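Local coordinates for protein glucosamine--fructose-6-phosphate aminotransferase [isomerizing] (Francisella tularensis subsp. tularensis, PDB 3TBF) that carries out the glutamine-dependent conversion of fructose 6-phosphate to glucosamine 6-phosphate, this C-terminal fragment probably being the sugar-isomerising part, at residues 180-183 with 187-190; 49-54 with 175-180; 77-82 with 331-336; 41-46 with 149-154; 106-111 with 168-173. All coordinates share one frame; numbering follows the deposited sequence.

Contact 1: 180-183 with 187-190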
# COMPACT_ATOMS: atom_id res chain seq x y z
N VAL A 180 -8.47 20.11 -15.38
CA VAL A 180 -9.86 20.54 -15.39
C VAL A 180 -10.38 20.95 -14.03
O VAL A 180 -10.99 21.97 -13.88
CB VAL A 180 -10.77 19.43 -15.94
CG1 VAL A 180 -12.28 19.77 -15.64
CG2 VAL A 180 -10.49 19.21 -17.49
N ILE A 181 -10.10 20.15 -13.01
CA ILE A 181 -10.51 20.44 -11.64
C ILE A 181 -9.76 21.64 -11.12
O ILE A 181 -10.33 22.50 -10.48
CB ILE A 181 -10.25 19.22 -10.70
CG1 ILE A 181 -11.11 18.07 -11.15
CG2 ILE A 181 -10.64 19.54 -9.23
CD1 ILE A 181 -12.63 18.43 -11.26
N ALA A 182 -8.48 21.69 -11.41
CA ALA A 182 -7.66 22.77 -10.94
C ALA A 182 -8.21 24.09 -11.41
O ALA A 182 -8.24 25.06 -10.66
CB ALA A 182 -6.22 22.63 -11.41
N LYS A 183 -8.62 24.14 -12.67
CA LYS A 183 -9.09 25.37 -13.27
C LYS A 183 -10.43 25.80 -12.70
O LYS A 183 -10.67 26.95 -12.39
CB LYS A 183 -9.25 25.16 -14.75
CG LYS A 183 -9.87 26.30 -15.52
CD LYS A 183 -9.51 26.10 -16.94
CE LYS A 183 -10.34 26.93 -17.91
NZ LYS A 183 -9.70 28.23 -18.19
N SER A 187 -7.43 26.64 -8.50
CA SER A 187 -6.20 26.20 -7.82
C SER A 187 -4.97 26.60 -8.62
O SER A 187 -3.87 26.65 -8.06
CB SER A 187 -6.22 24.68 -7.62
OG SER A 187 -7.52 24.23 -7.23
N LEU A 188 -5.14 26.88 -9.92
CA LEU A 188 -4.03 27.27 -10.81
C LEU A 188 -4.37 28.48 -11.69
O LEU A 188 -5.54 28.68 -12.07
CB LEU A 188 -3.63 26.10 -11.72
CG LEU A 188 -3.00 24.85 -11.07
CD1 LEU A 188 -2.73 23.76 -12.13
CD2 LEU A 188 -1.75 25.18 -10.28
N THR A 189 -3.37 29.28 -12.04
CA THR A 189 -3.61 30.42 -12.96
C THR A 189 -3.75 29.92 -14.40
O THR A 189 -3.28 28.85 -14.72
CB THR A 189 -2.47 31.45 -12.98
OG1 THR A 189 -1.34 30.91 -13.67
CG2 THR A 189 -2.10 31.85 -11.58
N ASP A 190 -4.37 30.70 -15.26
CA ASP A 190 -4.64 30.25 -16.61
C ASP A 190 -3.29 29.97 -17.29
O ASP A 190 -3.14 29.09 -18.11
CB ASP A 190 -5.51 31.27 -17.36
CG ASP A 190 -7.00 31.27 -16.89
OD1 ASP A 190 -7.46 30.35 -16.17
OD2 ASP A 190 -7.74 32.23 -17.24

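Contact 2: 49-54 with 175-180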
# COMPACT_ATOMS: atom_id res chain seq x y z
N GLU A 49 -21.18 20.87 -12.84
CA GLU A 49 -21.92 21.04 -11.61
C GLU A 49 -21.37 20.05 -10.58
O GLU A 49 -21.15 20.37 -9.43
CB GLU A 49 -23.41 20.82 -11.88
CG GLU A 49 -24.29 20.66 -10.65
CD GLU A 49 -25.36 19.55 -10.83
OE1 GLU A 49 -26.08 19.58 -11.87
OE2 GLU A 49 -25.49 18.67 -9.92
N LEU A 50 -21.10 18.85 -11.04
CA LEU A 50 -20.60 17.78 -10.21
C LEU A 50 -19.19 18.09 -9.65
O LEU A 50 -18.85 17.76 -8.51
CB LEU A 50 -20.56 16.55 -11.07
CG LEU A 50 -20.64 15.19 -10.43
CD1 LEU A 50 -22.05 14.61 -10.66
CD2 LEU A 50 -19.57 14.31 -11.06
N PHE A 51 -18.38 18.75 -10.45
CA PHE A 51 -17.05 19.12 -10.02
C PHE A 51 -17.07 20.34 -9.08
O PHE A 51 -16.17 20.50 -8.26
CB PHE A 51 -16.16 19.45 -11.22
CG PHE A 51 -15.83 18.27 -12.12
CD1 PHE A 51 -15.88 16.96 -11.67
CD2 PHE A 51 -15.39 18.49 -13.43
CE1 PHE A 51 -15.54 15.90 -12.49
CE2 PHE A 51 -15.04 17.43 -14.26
CZ PHE A 51 -15.11 16.13 -13.78
N GLU A 52 -18.07 21.21 -9.23
CA GLU A 52 -18.20 22.38 -8.36
C GLU A 52 -18.56 21.91 -6.97
O GLU A 52 -18.15 22.51 -6.01
CB GLU A 52 -19.27 23.33 -8.86
CG GLU A 52 -18.96 23.90 -10.23
CD GLU A 52 -19.94 24.99 -10.70
OE1 GLU A 52 -21.19 24.86 -10.48
OE2 GLU A 52 -19.46 25.97 -11.32
N LYS A 53 -19.31 20.83 -6.87
CA LYS A 53 -19.68 20.24 -5.57
C LYS A 53 -18.61 19.33 -4.94
O LYS A 53 -18.73 18.96 -3.79
CB LYS A 53 -20.91 19.36 -5.73
CG LYS A 53 -22.17 20.03 -6.24
CD LYS A 53 -23.22 18.94 -6.52
CE LYS A 53 -24.59 19.51 -6.99
NZ LYS A 53 -25.63 18.43 -7.24
N THR A 54 -17.58 18.95 -5.68
CA THR A 54 -16.61 17.98 -5.24
C THR A 54 -15.68 18.62 -4.28
O THR A 54 -15.15 19.68 -4.58
CB THR A 54 -15.80 17.45 -6.39
OG1 THR A 54 -16.66 16.68 -7.23
CG2 THR A 54 -14.59 16.60 -5.93
N ALA A 175 -4.27 13.10 -15.49
CA ALA A 175 -3.59 14.40 -15.58
C ALA A 175 -4.50 15.47 -16.14
O ALA A 175 -4.47 16.60 -15.67
CB ALA A 175 -2.35 14.35 -16.48
N ILE A 176 -5.26 15.12 -17.17
CA ILE A 176 -6.18 16.06 -17.78
C ILE A 176 -7.30 16.44 -16.79
O ILE A 176 -7.57 17.60 -16.60
CB ILE A 176 -6.80 15.47 -19.07
CG1 ILE A 176 -5.76 15.47 -20.17
CG2 ILE A 176 -8.08 16.23 -19.50
CD1 ILE A 176 -6.15 14.52 -21.29
N PHE A 177 -7.92 15.45 -16.17
CA PHE A 177 -8.84 15.64 -15.06
C PHE A 177 -8.25 16.54 -13.95
O PHE A 177 -8.93 17.45 -13.46
CB PHE A 177 -9.23 14.26 -14.49
CG PHE A 177 -10.00 14.32 -13.21
CD1 PHE A 177 -11.26 14.83 -13.20
CD2 PHE A 177 -9.46 13.86 -12.04
CE1 PHE A 177 -11.99 14.90 -12.02
CE2 PHE A 177 -10.18 13.93 -10.86
CZ PHE A 177 -11.46 14.45 -10.87
N THR A 178 -7.01 16.32 -13.56
CA THR A 178 -6.39 17.20 -12.57
C THR A 178 -6.47 18.63 -13.03
O THR A 178 -6.84 19.48 -12.24
CB THR A 178 -4.93 16.85 -12.31
OG1 THR A 178 -4.89 15.58 -11.68
CG2 THR A 178 -4.27 17.81 -11.41
N LEU A 179 -6.14 18.91 -14.30
CA LEU A 179 -6.11 20.31 -14.76
C LEU A 179 -7.53 20.89 -14.92
O LEU A 179 -7.79 22.06 -14.59
CB LEU A 179 -5.29 20.47 -16.03
CG LEU A 179 -3.83 20.01 -15.93
CD1 LEU A 179 -3.11 20.03 -17.31
CD2 LEU A 179 -3.03 20.86 -14.99
N VAL A 180 -8.47 20.11 -15.38
CA VAL A 180 -9.86 20.54 -15.39
C VAL A 180 -10.38 20.95 -14.03
O VAL A 180 -10.99 21.97 -13.88
CB VAL A 180 -10.77 19.43 -15.94
CG1 VAL A 180 -12.28 19.77 -15.64
CG2 VAL A 180 -10.49 19.21 -17.49

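Contact 3: 77-82 with 331-336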
# COMPACT_ATOMS: atom_id res chain seq x y z
N GLU A 77 -3.73 16.34 -5.36
CA GLU A 77 -3.47 17.09 -4.16
C GLU A 77 -2.58 18.29 -4.41
O GLU A 77 -2.88 19.37 -3.95
CB GLU A 77 -2.91 16.15 -3.10
CG GLU A 77 -3.98 15.14 -2.65
CD GLU A 77 -3.97 14.77 -1.15
OE1 GLU A 77 -2.99 15.14 -0.43
OE2 GLU A 77 -4.98 14.11 -0.73
N LYS A 78 -1.52 18.11 -5.17
CA LYS A 78 -0.55 19.14 -5.39
C LYS A 78 -1.04 20.26 -6.31
O LYS A 78 -0.82 21.42 -6.00
CB LYS A 78 0.73 18.54 -6.02
CG LYS A 78 1.77 19.56 -6.43
CD LYS A 78 3.15 18.91 -6.72
CE LYS A 78 4.14 19.98 -7.17
NZ LYS A 78 5.48 19.42 -7.48
N TYR A 79 -1.66 19.90 -7.45
CA TYR A 79 -2.07 20.86 -8.46
C TYR A 79 -3.51 21.31 -8.35
O TYR A 79 -3.76 22.48 -8.44
CB TYR A 79 -1.83 20.30 -9.86
CG TYR A 79 -0.39 20.17 -10.20
CD1 TYR A 79 0.37 21.26 -10.61
CD2 TYR A 79 0.26 18.97 -10.08
CE1 TYR A 79 1.74 21.15 -10.92
CE2 TYR A 79 1.62 18.84 -10.38
CZ TYR A 79 2.35 19.93 -10.80
OH TYR A 79 3.67 19.75 -11.10
N ALA A 80 -4.45 20.40 -8.19
CA ALA A 80 -5.86 20.79 -7.97
C ALA A 80 -6.19 21.16 -6.54
O ALA A 80 -7.25 21.73 -6.28
CB ALA A 80 -6.78 19.71 -8.42
N LYS A 81 -5.34 20.78 -5.60
CA LYS A 81 -5.57 20.99 -4.18
C LYS A 81 -6.90 20.45 -3.66
O LYS A 81 -7.51 21.03 -2.77
CB LYS A 81 -5.46 22.46 -3.85
CG LYS A 81 -4.26 23.08 -4.48
CD LYS A 81 -3.37 23.77 -3.52
CE LYS A 81 -1.94 23.75 -4.06
NZ LYS A 81 -0.95 22.89 -3.25
N VAL A 82 -7.33 19.31 -4.18
CA VAL A 82 -8.47 18.63 -3.65
C VAL A 82 -7.96 17.38 -2.93
O VAL A 82 -7.11 16.69 -3.43
CB VAL A 82 -9.44 18.27 -4.75
CG1 VAL A 82 -10.70 17.62 -4.19
CG2 VAL A 82 -9.79 19.55 -5.47
N GLY A 331 11.03 14.81 -18.63
CA GLY A 331 10.20 15.98 -18.50
C GLY A 331 9.95 16.20 -17.03
O GLY A 331 10.80 15.92 -16.23
N HIS A 332 8.75 16.64 -16.68
CA HIS A 332 8.45 17.06 -15.31
C HIS A 332 7.34 16.21 -14.64
O HIS A 332 7.24 15.01 -14.89
CB HIS A 332 8.16 18.58 -15.31
CG HIS A 332 9.28 19.39 -15.88
ND1 HIS A 332 10.57 19.32 -15.40
CD2 HIS A 332 9.31 20.28 -16.90
CE1 HIS A 332 11.34 20.13 -16.09
NE2 HIS A 332 10.60 20.73 -17.01
N ASP A 333 6.54 16.80 -13.78
CA ASP A 333 5.65 15.99 -12.93
C ASP A 333 4.61 15.24 -13.69
O ASP A 333 4.16 14.18 -13.28
CB ASP A 333 4.91 16.86 -11.91
CG ASP A 333 5.76 17.23 -10.69
OD1 ASP A 333 6.96 16.77 -10.59
OD2 ASP A 333 5.17 17.96 -9.83
N PHE A 334 4.17 15.82 -14.79
CA PHE A 334 3.07 15.20 -15.49
C PHE A 334 3.60 14.18 -16.49
O PHE A 334 3.05 13.06 -16.60
CB PHE A 334 2.16 16.23 -16.13
CG PHE A 334 1.28 16.93 -15.17
CD1 PHE A 334 0.23 16.28 -14.58
CD2 PHE A 334 1.45 18.25 -14.88
CE1 PHE A 334 -0.64 16.94 -13.68
CE2 PHE A 334 0.58 18.91 -14.03
CZ PHE A 334 -0.47 18.24 -13.43
N SER A 335 4.69 14.51 -17.17
CA SER A 335 5.20 13.63 -18.18
C SER A 335 6.02 12.50 -17.65
O SER A 335 5.93 11.39 -18.14
CB SER A 335 5.99 14.43 -19.26
OG SER A 335 7.14 15.10 -18.75
N ALA A 336 6.82 12.75 -16.62
CA ALA A 336 7.84 11.79 -16.24
C ALA A 336 7.27 10.49 -15.75
O ALA A 336 7.79 9.44 -16.08
CB ALA A 336 8.86 12.39 -15.23
O HOH W 1 5.26 19.33 -13.78

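Contact 4: 41-46 with 149-154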
# COMPACT_ATOMS: atom_id res chain seq x y z
N ASP A 41 -16.02 21.90 -21.94
CA ASP A 41 -17.05 21.60 -22.97
C ASP A 41 -16.90 20.25 -23.64
O ASP A 41 -17.85 19.76 -24.23
CB ASP A 41 -17.06 22.65 -24.08
CG ASP A 41 -17.40 24.05 -23.56
OD1 ASP A 41 -18.05 24.16 -22.49
OD2 ASP A 41 -17.00 25.05 -24.23
N SER A 42 -15.72 19.65 -23.58
CA SER A 42 -15.54 18.30 -24.12
C SER A 42 -16.11 17.21 -23.20
O SER A 42 -16.27 16.07 -23.63
CB SER A 42 -14.06 18.02 -24.35
OG SER A 42 -13.42 17.68 -23.13
N PHE A 43 -16.36 17.55 -21.94
CA PHE A 43 -16.94 16.62 -20.98
C PHE A 43 -18.46 16.61 -21.11
O PHE A 43 -19.05 17.46 -21.77
CB PHE A 43 -16.58 17.01 -19.54
CG PHE A 43 -15.17 16.66 -19.15
CD1 PHE A 43 -14.10 17.36 -19.66
CD2 PHE A 43 -14.93 15.62 -18.24
CE1 PHE A 43 -12.80 17.03 -19.30
CE2 PHE A 43 -13.62 15.28 -17.87
CZ PHE A 43 -12.56 15.99 -18.40
N ASP A 44 -19.08 15.64 -20.46
CA ASP A 44 -20.53 15.61 -20.38
C ASP A 44 -20.94 16.93 -19.71
O ASP A 44 -20.12 17.56 -19.07
CB ASP A 44 -20.99 14.36 -19.63
CG ASP A 44 -20.28 13.05 -20.13
OD1 ASP A 44 -20.21 12.83 -21.36
OD2 ASP A 44 -19.78 12.25 -19.31
N LYS A 45 -22.17 17.41 -19.89
CA LYS A 45 -22.49 18.77 -19.37
C LYS A 45 -22.82 18.81 -17.87
O LYS A 45 -22.76 19.87 -17.26
CB LYS A 45 -23.53 19.52 -20.26
CG LYS A 45 -24.91 18.83 -20.51
CD LYS A 45 -26.01 19.32 -19.53
CE LYS A 45 -27.44 19.25 -20.14
NZ LYS A 45 -28.09 17.89 -20.02
N ARG A 46 -23.09 17.65 -17.28
CA ARG A 46 -23.33 17.51 -15.83
C ARG A 46 -22.03 17.61 -15.07
O ARG A 46 -22.01 17.96 -13.91
CB ARG A 46 -23.92 16.14 -15.50
CG ARG A 46 -25.16 15.77 -16.30
CD ARG A 46 -26.38 15.75 -15.43
NE ARG A 46 -27.65 15.81 -16.19
CZ ARG A 46 -28.80 15.39 -15.65
NH1 ARG A 46 -28.75 14.89 -14.40
NH2 ARG A 46 -29.97 15.44 -16.34
N ILE A 149 -20.60 10.34 -15.08
CA ILE A 149 -19.79 10.84 -16.17
C ILE A 149 -18.63 9.89 -16.47
O ILE A 149 -18.14 9.19 -15.60
CB ILE A 149 -19.31 12.27 -15.87
CG1 ILE A 149 -18.50 12.38 -14.59
CG2 ILE A 149 -20.49 13.21 -15.67
CD1 ILE A 149 -17.97 13.81 -14.40
N ALA A 150 -18.21 9.88 -17.70
CA ALA A 150 -17.19 8.98 -18.15
C ALA A 150 -16.15 9.78 -18.94
O ALA A 150 -16.48 10.44 -19.89
CB ALA A 150 -17.79 7.93 -19.03
N PHE A 151 -14.91 9.74 -18.50
CA PHE A 151 -13.80 10.19 -19.28
C PHE A 151 -13.20 8.95 -19.97
O PHE A 151 -12.70 8.05 -19.30
CB PHE A 151 -12.76 10.84 -18.41
CG PHE A 151 -11.62 11.37 -19.17
CD1 PHE A 151 -10.95 10.56 -20.10
CD2 PHE A 151 -11.22 12.67 -19.04
CE1 PHE A 151 -9.89 11.04 -20.86
CE2 PHE A 151 -10.16 13.16 -19.82
CZ PHE A 151 -9.49 12.32 -20.72
N MSE A 152 -13.23 8.94 -21.31
CA MSE A 152 -12.79 7.79 -22.06
C MSE A 152 -11.30 7.95 -22.42
O MSE A 152 -10.90 8.95 -22.95
CB MSE A 152 -13.60 7.67 -23.36
CG MSE A 152 -15.11 7.65 -23.19
SE MSE A 152 -15.69 6.23 -21.94
CE MSE A 152 -15.06 4.72 -23.07
N THR A 153 -10.51 6.93 -22.14
CA THR A 153 -9.19 6.81 -22.69
C THR A 153 -9.33 6.34 -24.14
O THR A 153 -10.37 5.89 -24.54
CB THR A 153 -8.36 5.80 -21.88
OG1 THR A 153 -9.07 4.54 -21.86
CG2 THR A 153 -8.14 6.30 -20.44
N LYS A 154 -8.29 6.50 -24.94
CA LYS A 154 -8.31 5.99 -26.29
C LYS A 154 -7.17 5.03 -26.41
O LYS A 154 -6.25 5.26 -27.17
CB LYS A 154 -8.06 7.07 -27.30
CG LYS A 154 -8.98 8.27 -27.25
CD LYS A 154 -10.37 7.92 -26.95
CE LYS A 154 -11.28 8.83 -27.64
NZ LYS A 154 -12.44 9.16 -26.84

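Contact 5: 106-111 with 168-173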
# COMPACT_ATOMS: atom_id res chain seq x y z
N VAL A 106 -14.60 8.07 -8.02
CA VAL A 106 -13.92 7.91 -9.29
C VAL A 106 -13.47 6.47 -9.38
O VAL A 106 -12.75 5.98 -8.50
CB VAL A 106 -12.71 8.78 -9.37
CG1 VAL A 106 -11.89 8.48 -10.67
CG2 VAL A 106 -13.11 10.22 -9.28
N SER A 107 -13.94 5.76 -10.41
CA SER A 107 -13.43 4.44 -10.69
C SER A 107 -12.53 4.43 -11.95
O SER A 107 -12.61 5.30 -12.83
CB SER A 107 -14.57 3.47 -10.83
OG SER A 107 -15.41 3.81 -11.89
N ILE A 108 -11.57 3.53 -11.97
CA ILE A 108 -10.70 3.44 -13.11
C ILE A 108 -10.75 2.00 -13.58
O ILE A 108 -10.54 1.10 -12.80
CB ILE A 108 -9.26 3.78 -12.73
CG1 ILE A 108 -9.18 5.16 -12.03
CG2 ILE A 108 -8.39 3.78 -13.99
CD1 ILE A 108 -7.82 5.49 -11.48
N SER A 109 -11.03 1.81 -14.87
CA SER A 109 -11.09 0.47 -15.42
C SER A 109 -10.91 0.44 -16.92
O SER A 109 -11.56 1.20 -17.64
CB SER A 109 -12.43 -0.13 -15.13
OG SER A 109 -12.45 -1.46 -15.57
N GLN A 110 -10.08 -0.46 -17.40
CA GLN A 110 -9.92 -0.63 -18.84
C GLN A 110 -11.23 -1.17 -19.44
O GLN A 110 -11.80 -0.56 -20.30
CB GLN A 110 -8.77 -1.57 -19.17
CG GLN A 110 -8.40 -1.59 -20.67
CD GLN A 110 -9.43 -2.31 -21.53
OE1 GLN A 110 -9.86 -3.43 -21.22
NE2 GLN A 110 -9.84 -1.66 -22.63
N SER A 111 -11.68 -2.31 -18.95
CA SER A 111 -12.82 -3.00 -19.53
C SER A 111 -14.15 -2.40 -19.18
O SER A 111 -15.11 -2.62 -19.87
CB SER A 111 -12.84 -4.46 -19.00
OG SER A 111 -13.07 -4.50 -17.62
N THR A 168 -0.78 3.88 -19.33
CA THR A 168 -0.31 5.20 -19.67
C THR A 168 -1.44 6.14 -20.07
O THR A 168 -1.40 7.29 -19.65
CB THR A 168 0.78 5.14 -20.72
OG1 THR A 168 0.35 4.34 -21.83
CG2 THR A 168 2.07 4.60 -20.09
N THR A 169 -2.43 5.65 -20.81
CA THR A 169 -3.59 6.46 -21.12
C THR A 169 -4.47 6.75 -19.92
O THR A 169 -5.11 7.82 -19.85
CB THR A 169 -4.46 5.85 -22.25
OG1 THR A 169 -4.99 4.59 -21.85
CG2 THR A 169 -3.66 5.69 -23.52
N GLN A 170 -4.50 5.84 -18.94
CA GLN A 170 -5.21 6.18 -17.69
C GLN A 170 -4.49 7.28 -16.95
O GLN A 170 -5.12 8.22 -16.49
CB GLN A 170 -5.43 4.98 -16.81
CG GLN A 170 -6.48 4.03 -17.37
CD GLN A 170 -6.38 2.65 -16.75
OE1 GLN A 170 -5.57 2.43 -15.86
NE2 GLN A 170 -7.23 1.73 -17.17
N LEU A 171 -3.17 7.21 -16.89
CA LEU A 171 -2.39 8.32 -16.34
C LEU A 171 -2.68 9.63 -17.06
O LEU A 171 -2.95 10.63 -16.46
CB LEU A 171 -0.92 8.01 -16.44
CG LEU A 171 -0.07 7.42 -15.27
CD1 LEU A 171 -0.83 7.05 -14.03
CD2 LEU A 171 0.77 6.27 -15.75
N VAL A 172 -2.63 9.63 -18.37
CA VAL A 172 -2.87 10.85 -19.08
C VAL A 172 -4.28 11.39 -18.80
O VAL A 172 -4.44 12.58 -18.52
CB VAL A 172 -2.60 10.68 -20.59
CG1 VAL A 172 -3.16 11.83 -21.39
CG2 VAL A 172 -1.13 10.60 -20.86
N ALA A 173 -5.30 10.53 -18.83
CA ALA A 173 -6.65 10.99 -18.52
C ALA A 173 -6.69 11.64 -17.14
O ALA A 173 -7.36 12.66 -16.94
CB ALA A 173 -7.64 9.85 -18.62

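Contact 1: 180-183 with 187-190
Ala182 and Ser187 close a tight helix-loop-helix connection, in which the chain leaves helix 165-184 and turns at once toward helix 190-201. Ser187 N donates to Ala182 O at 2.8 Å. This bond spans five residues and ties the turn back onto the last part of the helix. Beside it the methyl of Ala182 faces a branch of Leu188: CD1 comes to 3.7 Å from Ala182 CB, and CG lies only slightly farther off. Leu188 also packs on Ile193 and Tyr196 of the next helix, so this one side chain joins both helices. Ser187 OG turns to another element and bonds to Ala80 O near the end of helix 63-80. Thr189 then N-caps helix 190-201, while Gln192 OE1 accepts the Thr189 N-H. On the solvent side, the side chains of Lys183 and Asp190 cross at a slant; the lysine sets out away from the loop and only its end comes near. It runs nearly straight from CB to CE, with CG opposite its own backbone N (chi1 174°), and bends at its last torsion (chi4 92°). That brings NZ to 3.7 Å from Asp190 OD1, a long salt bridge.

Contact 2: 49-54 with 175-180
Phe177 and Val180, one helical turn apart on helix 165-184, receive the ring of Phe51 from the short helix 47-52. Ala175 and Ile176 come first in the segment but face other partners, Trp75 and Leu200 in the one case and Ser32 and Leu200 in the other. Phe177 follows, and its chi1 of 171° swings the ring off the helix to the Phe51 side. There the two phenyl groups form an offset edge-to-face pair, with centroids 5.6 Å apart and planes at 62°. The rim of Phe177 does the touching: its CE1 lies 3.7 Å from Phe51 CE1 and 3.8 Å from Phe51 CZ. Thr178 and Leu179 turn to Tyr79 and Tyr196. Val180 brings the helix back round, and its CG1 methyl settles 3.9 Å from Phe51 CE2. No hydrogen bond spans the contact; it is wholly apolar and buried. Thr54 OG1 instead bonds to Leu50 O within its own segment, at 2.8 Å, and Lys185 NZ bonds to the carbonyls of Glu52 and Thr54. Leu104 of strand 103-109 touches both phenyl rings, so the pair lies where helices 47-52 and 165-184 meet the parallel sheet of the first SIS domain.

Contact 3: 77-82 with 331-336
Lys78 turns CG away from its backbone N (chi1 174°) and stays extended to NZ, while neighbouring Tyr79 puts its ring on the N side (chi1 -68°); the two side chains then run together to the carboxylate of Asp333. Both end on one oxygen. Lys78 NZ bonds to Asp333 OD2 at 2.8 Å through the syn lone pair, making a salt bridge, and Tyr79 OH donates to the same OD2 at 2.7 Å from the anti side, well out of the carboxylate plane. Ring and carboxylate planes stand 78° apart. The paired donors would be expected to keep Asp333 ionised. A water adds a second link, donating to Tyr79 OH at 3.1 Å and accepting from Asp333 N at 2.8 Å.

The phenol ring is held between two side chains. Over the centre of one face lies Phe334 CE2, 3.7 Å above the plane, and Phe334 CZ comes to 3.5 Å from Tyr79 CD2, the rings being oblique. The opposite face carries Lys78 CG, toward the rim. Trp75 NE1 bonds to Asp333 O, and Glu199 OE2 takes the N-H groups of Phe334 and Ser335, which fixes the loop leading into helix 335-355. Helix 63-80 belongs to the first SIS domain and the Asp333 loop to the second, so this is a polar and aromatic joint between the paired SIS domains of a glucosamine-6-phosphate synthase.

Contact 4: 41-46 with 149-154
An edge strand of the first parallel sheet, 149-152, is covered here by the loop that leads into helix 47-52. Asp44 of that loop accepts the Ala150 N-H on OD2 at 3.3 Å, a long but straight bond (163°) that arrives nearly in line with the carboxylate C-O bond. Ile149 and Phe151 direct their backbone bonds to strand 129-136, the only neighbour of this strand within the chain's sheet; the N-H of Ala150 points the other way, and the carboxylate takes the place that a further strand would occupy. OD2 also rests against Ile149, 3.4 Å from its CA and 3.5 Å from its CB.

One residue back along the loop, Phe43 reaches Phe151. Its CZ approaches Phe151 CD2 to 3.6 Å, at the rim of the latter ring and close to its plane. The rings are steeply inclined, at 71°, with centroids 5.7 Å apart. The Phe151 ring packs also on Ala173 and Ile176 of helix 165-184; Phe43 meets Val180 of the same helix. The loop thus packs against both the edge strand and helix 165-184, with a side-chain carboxylate accepting the outward N-H of the edge strand in this three-layer alpha-beta-alpha SIS domain.

Contact 5: 106-111 with 168-173
Gln170 OE1 accepts a hydrogen bond from Ser65 OG of helix 63-80 and at the same time lies 3.6 Å from Ile108 CG2 on the neighbouring strand. The amide carbon is equally near, Gln170 CD sitting 3.6 Å from Ile108 CG2, and CG of the glutamine is at 3.9 Å. One methyl thus bears on the outer half of the glutamine side chain. Gln170 gets there by leaving the helix with CG on the side of its own backbone N (chi1 -71°) and then running extended, which carries the amide past the isoleucine. Its NE2 stops 3.6 Å from Gln110 N and 3.9 Å from Ser109 C but makes no hydrogen bond to this backbone, being bonded outside the two segments. Strand 103-109 is the central strand of a five-stranded parallel sheet with order 2-1-3-4-5, the flavodoxin-like alpha/beta core of an SIS domain, and helix 165-184 packs against one side of it. The Ser-Gln-Ser-Gly turn after the strand probably corresponds to the loop that in related SIS enzymes receives the sugar phosphate. Ser109 points away from the helix, and its OG bonds to Gly112 N and Thr114 OG1 within this turn.

Helix 165-184 enters contacts 1, 2 and 5, and Val180 belongs to both contact 1 and contact 2. Contact 5 lies nearest the centre of the chain; in contact 2 every touching residue is buried; both pack without a hydrogen bond across them. Contact 1 is at the surface, with a backbone bond and a long ion pair. Contacts 3 and 4, partly buried, combine aromatic packing with an aspartate acceptor: in contact 3 the acceptor joins two domains, in contact 4 it covers a sheet edge. Contacts 2 and 4 touch through Ile149 and Phe51, contacts 4 and 5 through Phe151 and Ala173, whereas contacts 3 and 4 stay about 12 Å apart at their nearest atoms.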